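Local coordinates for BtGH115A (Bacteroides thetaiotaomicron, PDB 5BY3), which acts as a family GH115 4-O-methyl-alpha-glucuronidase with specificity for decorated arabinogalactans, at residues 26-31 with 49-54; 339-342 with 346-349; 409-414 with 440-445; 573-578 with 582-587. One frame throughout, in Å; residues are numbered along the deposited sequence.

How the contacts relate
Contact 3 lies nearest the centre of the chain, and the side chain of its Gln-443 is about 11 Å from the bound nickel (II) ion, whose site includes Leu-404 and Asp-436. Contact 2 lies at strand 339-341 of the eight-stranded parallel sheet, the TIM barrel of the GH115 family, and contact 3 joins two helices that follow other strands of it, 388-393 and 429-433; their nearest atoms are about 17 Å apart. Contact 1 lies in a mixed sheet near the N-terminus, about 13 Å from contact 3 at the nearest atoms, and contact 4 in a helical region, about 16 Å from contact 3 at the nearest atoms. None of the four touches another.

Contact 1 of 4, residues 26-31 with 49-54; sequences QPVAIA and RDLQTV
Leu-51 meets strand 28-31 through a single methyl, CD1, and the two strand side chains that receive it do so in different ways. Ile-30 reaches straight at it, tip to tip, with its CD1 3.9 Å from CD1 of Leu-51. Val-28 instead lies at about a right angle to the leucine and offers CG1 at 4.1 Å from Leu-51 CD1. That valine methyl is placed by a first torsion of 52°, which sets CG1 between the backbone N and the carbonyl carbon and leaves CG2 anti to N. Ile-30 gains its reach from an extended chain: CG1 lies anti to the carbonyl carbon and the second torsion is -173°, carrying CD1 out to the helix. The backbones stay well apart, the CA atoms of Val-28 and Leu-51 being 8.7 Å from each other, and the whole contact is apolar. It illustrates how a beta-alpha-beta crossover is sealed: helix 38-55 links strand 28-31 to the adjacent parallel strand 59-62 and lies against the sheet through Leu-51. Leu-22 of strand 20-23 touches both Val-28 and Leu-51, while Ile-30 also packs on Ala-59, Ile-61 and Ile-68. The helix uses other positions for its polar groups; Arg-49 forms salt bridges with Glu-133 and Glu-201, and Asp-50 with Arg-205. Within the helix, the carbonyl oxygen of Arg-49 is held twice by Thr-53, whose OG1 donates at 2.8 Å to Arg-49 O from one face of the carbonyl plane while the backbone N of Thr-53 comes from the other.

Contact 2 of 4, residues 339-342 with 346-349; sequences QVFI and EVLD
Phe-341, whose backbone is hydrogen-bonded to Thr-362 and Met-364 of the neighbouring strand, sends its ring forward from this anchored main chain to meet Val-347. CG2 of the valine approaches the outer end of the ring, 3.6 Å from Phe-341 CZ and 4.0 Å from Phe-341 CE1, coming in obliquely. The two side chains run at each other from opposite directions, the phenylalanine from the strand and the valine from near the start of helix 347-352. Phe-341 spans the distance because CG lies anti to its backbone N (chi1 176°), which swings the ring out toward the valine. The other methyl of Val-347 works on a different neighbour: CG1 stands 3.8 Å from Ile-342 O. The valine therefore faces the end of the strand, one methyl toward the Ile-342 carbonyl and the other toward the ring. No hydrogen bond crosses between residues 339-342 and 346-349, and the contact rests on van der Waals contact, methyl to ring and methyl to carbonyl oxygen. Around this pair, Glu-346 forms a salt bridge with Arg-295, which also touches Val-347. Ile-342, whose side chain points away from the helix, packs instead on Thr-291, Met-364 and Cys-366. Val-347 thus lies just beyond the strand's end, where a short loop leads from strand 339-341 to helix 347-352, and with strand 362-366 these form one beta-alpha-beta unit of the TIM barrel.

Contact 3 of 4, residues 409-414 with 440-445; sequences MSPSLI and AEYQIE
Gln-443 makes the hydrogen bond of this contact, its NE2 donating to Met-409 O over 3.1 Å. The bond is nearly straight, with an N-H...O angle of 175°; it lands on a lone pair in the carbonyl plane, and the oxygen also lies in the plane of the glutamine amide. The other end of that amide, OE1, is bonded to Ser-407 OG, which helps fix the rotation of the group. A bend at chi2 (91°) turns the amide back toward the main chain of Met-409, which is a selenomethionine.

The apolar contacts are two crossings at about a right angle. CD1 of Ile-414 sits 3.5 Å from Gln-443 CG, on the aliphatic part of the glutamine. Pro-411 brings CG to within 3.7 Å of Tyr-442 CE2, at the edge of the ring and near its plane. With an alanine here in place of Gln-443, Met-409 O would probably lose this donor, Ser-407 its OE1 partner, and Ile-414 CD1 the CG methylene, its nearest neighbour on this residue.

Ser-410 caps the first helix weakly, and Tyr-442 OH is bonded to His-465. Helices 411-423 and 441-452 follow the adjacent barrel strands 388-393 and 429-433, and here they pack near their N-termini, with Tyr-490 of helix 476-495 touching Pro-411, Tyr-442 and Gln-443.

Contact 4 of 4, residues 573-578 with 582-587; sequences LLYAQL and DKEDWE
Leu-578 and Lys-583 are joined by the backbone bond that closes a Schellman motif, with Lys-583 N donating to Leu-578 O at 3.0 Å. The reversal depends on Asp-582, whose positive phi of 65° lets the chain turn back on the end of helix 552-580; its own N is directed at Ala-579 O, the second bond of the motif.

Past the turn, Glu-584 lays its aliphatic part on Leu-578: its CB is 3.7 Å from Leu-578 CB, and its CG is equally near Leu-578 CD1. A bend at chi2 (-69°) then returns the carboxylate toward its own main chain, where OE1 accepts from Asp-585 N at 2.9 Å on the anti side, somewhat out of the carboxylate plane. With only a methyl at Glu-584, as in an alanine, Asp-585 N would probably lose this acceptor and Leu-578 CD1 the CG methylene that packs against it.

Trp-586 comes back to the helix by its six-membered ring: CH2 lies 3.5 Å from Ala-576 O, in an oblique approach, and CZ3 is 3.9 Å from Ala-576 CB. Asp-585 OD1 accepts a weak capping bond from Glu-587 N at the start of helix 587-603.

The loop links helices 552-580 and 587-603, with Leu-578 also touching Glu-523 of helix 523-543 and Tyr-575 reaching Leu-530 of that helix and Lys-588 of helix 587-603.

Contact 1 of 4, residues 26-31 with 49-54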
loop_
_atom_site.group_PDB
_atom_site.type_symbol
_atom_site.label_atom_id
_atom_site.label_comp_id
_atom_site.label_asym_id
_atom_site.label_seq_id
_atom_site.Cartn_x
_atom_site.Cartn_y
_atom_site.Cartn_z
ATOM N N GLN A 26 -10.266 -34.773 16.593
ATOM C CA GLN A 26 -9.134 -35.601 17.036
ATOM C C GLN A 26 -7.840 -34.801 17.202
ATOM O O GLN A 26 -7.588 -33.904 16.390
ATOM C CB GLN A 26 -8.866 -36.734 16.033
ATOM C CG GLN A 26 -9.549 -38.033 16.391
ATOM C CD GLN A 26 -9.543 -39.047 15.276
ATOM O OE1 GLN A 26 -8.554 -39.188 14.539
ATOM N NE2 GLN A 26 -10.654 -39.789 15.155
ATOM N N PRO A 27 -6.999 -35.144 18.211
ATOM C CA PRO A 27 -5.759 -34.404 18.376
ATOM C C PRO A 27 -4.752 -34.755 17.277
ATOM O O PRO A 27 -4.955 -35.717 16.511
ATOM C CB PRO A 27 -5.234 -34.868 19.758
ATOM C CG PRO A 27 -6.234 -35.828 20.299
ATOM C CD PRO A 27 -7.036 -36.301 19.126
ATOM N N VAL A 28 -3.674 -33.984 17.213
ATOM C CA VAL A 28 -2.645 -34.215 16.207
ATOM C C VAL A 28 -1.272 -33.936 16.792
ATOM O O VAL A 28 -1.096 -32.913 17.462
ATOM C CB VAL A 28 -2.904 -33.380 14.928
ATOM C CG1 VAL A 28 -3.112 -31.902 15.245
ATOM C CG2 VAL A 28 -1.785 -33.577 13.907
ATOM N N ALA A 29 -0.326 -34.854 16.548
ATOM C CA ALA A 29 1.054 -34.726 17.074
ATOM C C ALA A 29 1.980 -34.025 16.075
ATOM O O ALA A 29 2.026 -34.359 14.863
ATOM C CB ALA A 29 1.641 -36.087 17.461
ATOM N N ILE A 30 2.721 -33.054 16.599
ATOM C CA ILE A 30 3.597 -32.258 15.783
ATOM C C ILE A 30 5.045 -32.360 16.279
ATOM O O ILE A 30 5.318 -32.058 17.418
ATOM C CB ILE A 30 3.094 -30.797 15.650
ATOM C CG1 ILE A 30 1.575 -30.767 15.268
ATOM C CG2 ILE A 30 3.955 -30.089 14.614
ATOM C CD1 ILE A 30 0.951 -29.411 14.924
ATOM N N ALA A 31 5.946 -32.803 15.398
ATOM C CA ALA A 31 7.365 -33.007 15.688
ATOM C C ALA A 31 8.191 -31.766 15.322
ATOM O O ALA A 31 8.200 -31.340 14.163
ATOM C CB ALA A 31 7.855 -34.215 14.915
ATOM N N ARG A 49 -3.646 -22.951 17.135
ATOM C CA ARG A 49 -4.841 -22.118 17.241
ATOM C C ARG A 49 -5.831 -22.375 16.076
ATOM O O ARG A 49 -7.030 -22.481 16.299
ATOM C CB ARG A 49 -4.418 -20.659 17.326
ATOM C CG ARG A 49 -5.542 -19.712 17.640
ATOM C CD ARG A 49 -4.944 -18.398 18.076
ATOM N NE ARG A 49 -5.031 -17.399 17.031
ATOM C CZ ARG A 49 -4.396 -16.230 17.059
ATOM N NH1 ARG A 49 -3.593 -15.904 18.066
ATOM N NH2 ARG A 49 -4.565 -15.380 16.060
ATOM N N ASP A 50 -5.295 -22.529 14.860
ATOM C CA ASP A 50 -6.086 -22.743 13.651
ATOM C C ASP A 50 -6.544 -24.172 13.525
ATOM O O ASP A 50 -7.664 -24.400 13.114
ATOM C CB ASP A 50 -5.314 -22.288 12.397
ATOM C CG ASP A 50 -4.906 -20.824 12.470
ATOM O OD1 ASP A 50 -5.474 -20.062 13.316
ATOM O OD2 ASP A 50 -3.990 -20.437 11.704
ATOM N N LEU A 51 -5.686 -25.132 13.889
ATOM C CA LEU A 51 -6.075 -26.546 14.001
ATOM C C LEU A 51 -7.288 -26.785 14.933
ATOM O O LEU A 51 -8.190 -27.544 14.581
ATOM C CB LEU A 51 -4.869 -27.394 14.448
ATOM C CG LEU A 51 -3.925 -27.793 13.309
ATOM C CD1 LEU A 51 -2.547 -28.050 13.884
ATOM C CD2 LEU A 51 -4.405 -28.986 12.508
ATOM N N GLN A 52 -7.283 -26.143 16.107
ATOM C CA GLN A 52 -8.431 -26.069 16.990
ATOM C C GLN A 52 -9.656 -25.418 16.333
ATOM O O GLN A 52 -10.755 -25.980 16.394
ATOM C CB GLN A 52 -8.058 -25.288 18.269
ATOM C CG GLN A 52 -8.954 -25.527 19.473
ATOM C CD GLN A 52 -9.072 -27.007 19.872
ATOM O OE1 GLN A 52 -8.122 -27.622 20.362
ATOM N NE2 GLN A 52 -10.253 -27.579 19.661
ATOM N N THR A 53 -9.486 -24.231 15.735
ATOM C CA THR A 53 -10.633 -23.495 15.183
ATOM C C THR A 53 -11.272 -24.304 14.042
ATOM O O THR A 53 -12.480 -24.535 14.036
ATOM C CB THR A 53 -10.237 -22.094 14.704
ATOM O OG1 THR A 53 -9.521 -21.417 15.744
ATOM C CG2 THR A 53 -11.448 -21.252 14.338
ATOM N N VAL A 54 -10.455 -24.768 13.105
ATOM C CA VAL A 54 -10.981 -25.282 11.858
ATOM C C VAL A 54 -11.396 -26.705 12.079
ATOM O O VAL A 54 -12.422 -27.103 11.558
ATOM C CB VAL A 54 -9.965 -25.162 10.681
ATOM C CG1 VAL A 54 -10.367 -25.979 9.433
ATOM C CG2 VAL A 54 -9.799 -23.709 10.289
#

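Contact 2 of 4, residues 339-342 with 346-349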
loop_
_atom_site.group_PDB
_atom_site.type_symbol
_atom_site.label_atom_id
_atom_site.label_comp_id
_atom_site.label_asym_id
_atom_site.label_seq_id
_atom_site.Cartn_x
_atom_site.Cartn_y
_atom_site.Cartn_z
ATOM N N GLN A 339 21.248 -2.657 5.815
ATOM C CA GLN A 339 21.277 -1.212 5.855
ATOM C C GLN A 339 20.419 -0.583 4.766
ATOM O O GLN A 339 20.392 -1.056 3.636
ATOM C CB GLN A 339 22.744 -0.734 5.750
ATOM C CG GLN A 339 23.476 -0.819 7.094
ATOM C CD GLN A 339 24.980 -0.694 6.975
ATOM O OE1 GLN A 339 25.518 0.405 6.868
ATOM N NE2 GLN A 339 25.668 -1.829 7.008
ATOM N N VAL A 340 19.734 0.509 5.085
ATOM C CA VAL A 340 18.915 1.158 4.065
ATOM C C VAL A 340 19.173 2.665 4.057
ATOM O O VAL A 340 19.333 3.292 5.104
ATOM C CB VAL A 340 17.389 0.785 4.215
ATOM C CG1 VAL A 340 16.780 1.324 5.506
ATOM C CG2 VAL A 340 16.541 1.252 3.016
ATOM N N PHE A 341 19.201 3.231 2.859
ATOM C CA PHE A 341 19.192 4.656 2.712
ATOM C C PHE A 341 17.943 5.039 1.924
ATOM O O PHE A 341 17.703 4.491 0.824
ATOM C CB PHE A 341 20.480 5.137 2.003
ATOM C CG PHE A 341 20.505 6.618 1.735
ATOM C CD1 PHE A 341 20.424 7.548 2.798
ATOM C CD2 PHE A 341 20.571 7.101 0.424
ATOM C CE1 PHE A 341 20.425 8.921 2.563
ATOM C CE2 PHE A 341 20.592 8.484 0.189
ATOM C CZ PHE A 341 20.518 9.381 1.260
ATOM N N ILE A 342 17.164 5.970 2.490
ATOM C CA ILE A 342 15.836 6.322 1.952
ATOM C C ILE A 342 15.781 7.785 1.536
ATOM O O ILE A 342 15.548 8.644 2.386
ATOM C CB ILE A 342 14.677 6.018 2.943
ATOM C CG1 ILE A 342 14.871 4.644 3.561
ATOM C CG2 ILE A 342 13.302 6.072 2.232
ATOM C CD1 ILE A 342 14.134 4.465 4.844
ATOM N N GLU A 346 13.020 15.768 -0.040
ATOM C CA GLU A 346 14.174 16.609 -0.481
ATOM C C GLU A 346 15.510 15.845 -0.522
ATOM O O GLU A 346 16.497 16.345 -1.087
ATOM C CB GLU A 346 14.323 17.867 0.395
ATOM C CG GLU A 346 15.110 17.670 1.714
ATOM C CD GLU A 346 14.410 16.743 2.731
ATOM O OE1 GLU A 346 13.154 16.711 2.781
ATOM O OE2 GLU A 346 15.104 16.053 3.517
ATOM N N VAL A 347 15.539 14.664 0.109
ATOM C CA VAL A 347 16.744 13.841 0.142
ATOM C C VAL A 347 17.052 13.175 -1.215
ATOM O O VAL A 347 18.224 12.909 -1.520
ATOM C CB VAL A 347 16.898 12.964 1.452
ATOM C CG1 VAL A 347 15.581 12.429 1.983
ATOM C CG2 VAL A 347 17.928 11.841 1.325
ATOM N N LEU A 348 16.022 12.975 -2.048
ATOM C CA LEU A 348 16.204 12.526 -3.435
ATOM C C LEU A 348 17.142 13.498 -4.178
ATOM O O LEU A 348 18.072 13.028 -4.875
ATOM C CB LEU A 348 14.848 12.327 -4.158
ATOM C CG LEU A 348 14.746 11.868 -5.639
ATOM C CD1 LEU A 348 14.924 10.371 -5.828
ATOM C CD2 LEU A 348 13.457 12.358 -6.307
ATOM N N ASP A 349 16.916 14.818 -4.001
ATOM C CA ASP A 349 17.813 15.894 -4.530
ATOM C C ASP A 349 19.255 15.753 -4.029
ATOM O O ASP A 349 20.198 15.817 -4.819
ATOM C CB ASP A 349 17.331 17.333 -4.197
ATOM C CG ASP A 349 15.951 17.668 -4.763
ATOM O OD1 ASP A 349 15.588 17.206 -5.867
ATOM O OD2 ASP A 349 15.230 18.436 -4.083
#

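Contact 3 of 4, residues 409-414 with 440-445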
loop_
_atom_site.group_PDB
_atom_site.type_symbol
_atom_site.label_atom_id
_atom_site.label_comp_id
_atom_site.label_asym_id
_atom_site.label_seq_id
_atom_site.Cartn_x
_atom_site.Cartn_y
_atom_site.Cartn_z
HETATM N N MSE A 409 -7.282 3.556 -2.933
HETATM C CA MSE A 409 -6.336 3.542 -4.046
HETATM C C MSE A 409 -6.678 2.312 -4.833
HETATM O O MSE A 409 -7.060 1.285 -4.268
HETATM C CB MSE A 409 -4.910 3.494 -3.577
HETATM C CG MSE A 409 -3.966 3.877 -4.714
HETATM SE SE MSE A 409 -2.143 3.744 -3.977
HETATM C CE MSE A 409 -2.340 5.631 -3.351
ATOM N N SER A 410 -6.644 2.467 -6.142
ATOM C CA SER A 410 -7.023 1.436 -7.052
ATOM C C SER A 410 -6.021 0.299 -7.047
ATOM O O SER A 410 -4.829 0.530 -7.170
ATOM C CB SER A 410 -7.139 1.989 -8.467
ATOM O OG SER A 410 -7.211 0.909 -9.388
ATOM N N PRO A 411 -6.517 -0.934 -6.927
ATOM C CA PRO A 411 -5.705 -2.147 -7.091
ATOM C C PRO A 411 -4.951 -2.150 -8.385
ATOM O O PRO A 411 -3.830 -2.644 -8.410
ATOM C CB PRO A 411 -6.762 -3.262 -7.125
ATOM C CG PRO A 411 -7.806 -2.725 -6.195
ATOM C CD PRO A 411 -7.901 -1.261 -6.555
ATOM N N SER A 412 -5.586 -1.606 -9.430
ATOM C CA SER A 412 -5.039 -1.507 -10.758
ATOM C C SER A 412 -3.797 -0.621 -10.823
ATOM O O SER A 412 -2.948 -0.845 -11.672
ATOM C CB SER A 412 -6.069 -0.924 -11.695
ATOM O OG SER A 412 -7.085 -1.867 -11.891
ATOM N N LEU A 413 -3.719 0.377 -9.935
ATOM C CA LEU A 413 -2.648 1.355 -9.945
ATOM C C LEU A 413 -1.513 0.807 -9.075
ATOM O O LEU A 413 -0.323 0.902 -9.449
ATOM C CB LEU A 413 -3.140 2.745 -9.516
ATOM C CG LEU A 413 -2.089 3.776 -9.031
ATOM C CD1 LEU A 413 -1.227 4.296 -10.192
ATOM C CD2 LEU A 413 -2.749 4.910 -8.254
ATOM N N ILE A 414 -1.884 0.223 -7.938
ATOM C CA ILE A 414 -0.923 -0.427 -7.115
ATOM C C ILE A 414 -0.247 -1.465 -8.013
ATOM O O ILE A 414 0.986 -1.420 -8.167
ATOM C CB ILE A 414 -1.551 -1.029 -5.841
ATOM C CG1 ILE A 414 -2.118 0.085 -4.960
ATOM C CG2 ILE A 414 -0.556 -1.904 -5.040
ATOM C CD1 ILE A 414 -3.050 -0.503 -3.910
ATOM N N ALA A 440 -7.629 -0.855 4.909
ATOM C CA ALA A 440 -6.842 -1.057 3.687
ATOM C C ALA A 440 -6.492 -2.519 3.534
ATOM O O ALA A 440 -5.520 -2.859 2.809
ATOM C CB ALA A 440 -5.534 -0.265 3.786
ATOM N N GLU A 441 -7.229 -3.360 4.272
ATOM C CA GLU A 441 -7.021 -4.788 4.308
ATOM C C GLU A 441 -6.751 -5.387 2.921
ATOM O O GLU A 441 -5.819 -6.188 2.714
ATOM C CB GLU A 441 -8.243 -5.472 4.897
ATOM C CG GLU A 441 -8.558 -5.120 6.351
ATOM C CD GLU A 441 -9.632 -4.043 6.513
ATOM O OE1 GLU A 441 -9.969 -3.330 5.541
ATOM O OE2 GLU A 441 -10.163 -3.929 7.645
ATOM N N TYR A 442 -7.559 -4.988 1.954
ATOM C CA TYR A 442 -7.417 -5.562 0.657
ATOM C C TYR A 442 -6.087 -5.134 -0.011
ATOM O O TYR A 442 -5.298 -6.023 -0.405
ATOM C CB TYR A 442 -8.643 -5.312 -0.257
ATOM C CG TYR A 442 -8.350 -5.921 -1.618
ATOM C CD1 TYR A 442 -8.273 -7.309 -1.766
ATOM C CD2 TYR A 442 -8.023 -5.121 -2.722
ATOM C CE1 TYR A 442 -7.936 -7.870 -2.976
ATOM C CE2 TYR A 442 -7.682 -5.697 -3.951
ATOM C CZ TYR A 442 -7.648 -7.073 -4.054
ATOM O OH TYR A 442 -7.321 -7.682 -5.223
ATOM N N GLN A 443 -5.838 -3.821 -0.127
ATOM C CA GLN A 443 -4.596 -3.315 -0.782
ATOM C C GLN A 443 -3.302 -3.884 -0.162
ATOM O O GLN A 443 -2.354 -4.223 -0.884
ATOM C CB GLN A 443 -4.524 -1.785 -0.805
ATOM C CG GLN A 443 -5.603 -1.084 -1.650
ATOM C CD GLN A 443 -6.889 -0.716 -0.880
ATOM O OE1 GLN A 443 -7.152 -1.233 0.216
ATOM N NE2 GLN A 443 -7.701 0.171 -1.460
ATOM N N ILE A 444 -3.316 -4.025 1.164
ATOM C CA ILE A 444 -2.223 -4.552 1.937
ATOM C C ILE A 444 -1.968 -5.986 1.486
ATOM O O ILE A 444 -0.824 -6.364 1.233
ATOM C CB ILE A 444 -2.517 -4.479 3.456
ATOM C CG1 ILE A 444 -2.563 -3.011 3.928
ATOM C CG2 ILE A 444 -1.493 -5.283 4.279
ATOM C CD1 ILE A 444 -3.182 -2.796 5.308
ATOM N N GLU A 445 -3.017 -6.782 1.366
ATOM C CA GLU A 445 -2.807 -8.168 1.004
ATOM C C GLU A 445 -2.358 -8.283 -0.460
ATOM O O GLU A 445 -1.510 -9.124 -0.802
ATOM C CB GLU A 445 -4.057 -8.999 1.262
ATOM C CG GLU A 445 -3.832 -10.496 1.080
ATOM C CD GLU A 445 -5.022 -11.334 1.484
ATOM O OE1 GLU A 445 -5.821 -10.896 2.336
ATOM O OE2 GLU A 445 -5.149 -12.459 0.951
#

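Contact 4 of 4, residues 573-578 with 582-587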
loop_
_atom_site.group_PDB
_atom_site.type_symbol
_atom_site.label_atom_id
_atom_site.label_comp_id
_atom_site.label_asym_id
_atom_site.label_seq_id
_atom_site.Cartn_x
_atom_site.Cartn_y
_atom_site.Cartn_z
ATOM N N LEU A 573 -21.231 16.195 -0.130
ATOM C CA LEU A 573 -20.519 17.237 -0.844
ATOM C C LEU A 573 -21.179 17.555 -2.185
ATOM O O LEU A 573 -21.202 18.717 -2.585
ATOM C CB LEU A 573 -18.987 16.907 -0.942
ATOM C CG LEU A 573 -18.358 17.080 0.462
ATOM C CD1 LEU A 573 -17.376 16.000 0.869
ATOM C CD2 LEU A 573 -17.779 18.468 0.667
ATOM N N LEU A 574 -21.726 16.555 -2.884
ATOM C CA LEU A 574 -22.386 16.881 -4.149
ATOM C C LEU A 574 -23.759 17.558 -3.999
ATOM O O LEU A 574 -24.036 18.498 -4.758
ATOM C CB LEU A 574 -22.417 15.705 -5.105
ATOM C CG LEU A 574 -21.018 15.391 -5.608
ATOM C CD1 LEU A 574 -21.087 14.175 -6.512
ATOM C CD2 LEU A 574 -20.420 16.579 -6.338
ATOM N N TYR A 575 -24.594 17.117 -3.037
ATOM C CA TYR A 575 -25.860 17.820 -2.750
ATOM C C TYR A 575 -25.565 19.243 -2.297
ATOM O O TYR A 575 -26.254 20.167 -2.680
ATOM C CB TYR A 575 -26.685 17.146 -1.657
ATOM C CG TYR A 575 -27.272 15.766 -1.950
ATOM C CD1 TYR A 575 -27.723 15.416 -3.227
ATOM C CD2 TYR A 575 -27.446 14.836 -0.895
ATOM C CE1 TYR A 575 -28.258 14.159 -3.477
ATOM C CE2 TYR A 575 -27.999 13.579 -1.123
ATOM C CZ TYR A 575 -28.409 13.239 -2.411
ATOM O OH TYR A 575 -28.953 11.979 -2.626
ATOM N N ALA A 576 -24.518 19.399 -1.482
ATOM C CA ALA A 576 -24.040 20.705 -1.058
ATOM C C ALA A 576 -23.724 21.618 -2.251
ATOM O O ALA A 576 -24.055 22.834 -2.221
ATOM C CB ALA A 576 -22.824 20.549 -0.162
ATOM N N GLN A 577 -23.101 21.039 -3.293
ATOM C CA GLN A 577 -22.751 21.814 -4.486
ATOM C C GLN A 577 -24.018 22.211 -5.264
ATOM O O GLN A 577 -24.139 23.361 -5.717
ATOM C CB GLN A 577 -21.751 21.080 -5.376
ATOM C CG GLN A 577 -21.551 21.723 -6.744
ATOM C CD GLN A 577 -20.264 21.317 -7.420
ATOM O OE1 GLN A 577 -19.368 20.747 -6.798
ATOM N NE2 GLN A 577 -20.156 21.623 -8.696
ATOM N N LEU A 578 -24.946 21.259 -5.413
ATOM C CA LEU A 578 -26.250 21.528 -6.037
ATOM C C LEU A 578 -27.049 22.544 -5.225
ATOM O O LEU A 578 -27.674 23.409 -5.823
ATOM C CB LEU A 578 -27.055 20.260 -6.246
ATOM C CG LEU A 578 -26.491 19.188 -7.175
ATOM C CD1 LEU A 578 -27.299 17.929 -6.975
ATOM C CD2 LEU A 578 -26.445 19.618 -8.632
ATOM N N ASP A 582 -28.861 26.490 -5.782
ATOM C CA ASP A 582 -30.328 26.609 -5.674
ATOM C C ASP A 582 -31.003 25.521 -6.525
ATOM O O ASP A 582 -32.028 25.753 -7.179
ATOM C CB ASP A 582 -30.763 28.041 -6.094
ATOM C CG ASP A 582 -31.967 28.566 -5.325
ATOM O OD1 ASP A 582 -31.845 28.782 -4.093
ATOM O OD2 ASP A 582 -33.020 28.807 -5.971
ATOM N N LYS A 583 -30.398 24.334 -6.515
ATOM C CA LYS A 583 -30.859 23.194 -7.320
ATOM C C LYS A 583 -31.169 21.956 -6.466
ATOM O O LYS A 583 -31.483 20.872 -7.017
ATOM C CB LYS A 583 -29.822 22.839 -8.389
ATOM C CG LYS A 583 -29.450 24.009 -9.248
ATOM C CD LYS A 583 -29.106 23.626 -10.660
ATOM C CE LYS A 583 -29.733 24.668 -11.573
ATOM N NZ LYS A 583 -28.829 24.986 -12.702
ATOM N N GLU A 584 -31.064 22.141 -5.136
ATOM C CA GLU A 584 -31.226 21.110 -4.124
ATOM C C GLU A 584 -31.371 21.685 -2.752
ATOM O O GLU A 584 -30.906 22.798 -2.494
ATOM C CB GLU A 584 -30.003 20.211 -4.058
ATOM C CG GLU A 584 -30.181 18.893 -4.793
ATOM C CD GLU A 584 -31.182 17.961 -4.124
ATOM O OE1 GLU A 584 -31.667 18.283 -3.000
ATOM O OE2 GLU A 584 -31.485 16.911 -4.747
ATOM N N ASP A 585 -31.954 20.894 -1.854
ATOM C CA ASP A 585 -32.119 21.293 -0.472
ATOM C C ASP A 585 -30.939 20.885 0.386
ATOM O O ASP A 585 -30.515 19.736 0.387
ATOM C CB ASP A 585 -33.418 20.746 0.124
ATOM C CG ASP A 585 -34.038 21.711 1.126
ATOM O OD1 ASP A 585 -33.562 21.775 2.297
ATOM O OD2 ASP A 585 -34.991 22.421 0.714
ATOM N N TRP A 586 -30.450 21.857 1.143
ATOM C CA TRP A 586 -29.323 21.710 2.050
ATOM C C TRP A 586 -29.441 20.604 3.090
ATOM O O TRP A 586 -28.419 20.091 3.583
ATOM C CB TRP A 586 -29.096 23.027 2.761
ATOM C CG TRP A 586 -28.371 24.028 1.939
ATOM C CD1 TRP A 586 -28.901 25.122 1.313
ATOM C CD2 TRP A 586 -26.958 24.036 1.658
ATOM N NE1 TRP A 586 -27.903 25.815 0.663
ATOM C CE2 TRP A 586 -26.700 25.182 0.864
ATOM C CE3 TRP A 586 -25.885 23.182 2.002
ATOM C CZ2 TRP A 586 -25.406 25.499 0.390
ATOM C CZ3 TRP A 586 -24.583 23.518 1.561
ATOM C CH2 TRP A 586 -24.363 24.655 0.754
ATOM N N GLU A 587 -30.684 20.260 3.422
ATOM C CA GLU A 587 -30.971 19.228 4.396
ATOM C C GLU A 587 -30.486 17.850 3.944
ATOM O O GLU A 587 -30.124 17.021 4.771
ATOM C CB GLU A 587 -32.455 19.226 4.765
ATOM C CG GLU A 587 -32.787 20.131 5.957
ATOM C CD GLU A 587 -32.425 19.538 7.336
ATOM O OE1 GLU A 587 -32.353 20.314 8.319
ATOM O OE2 GLU A 587 -32.214 18.306 7.462
#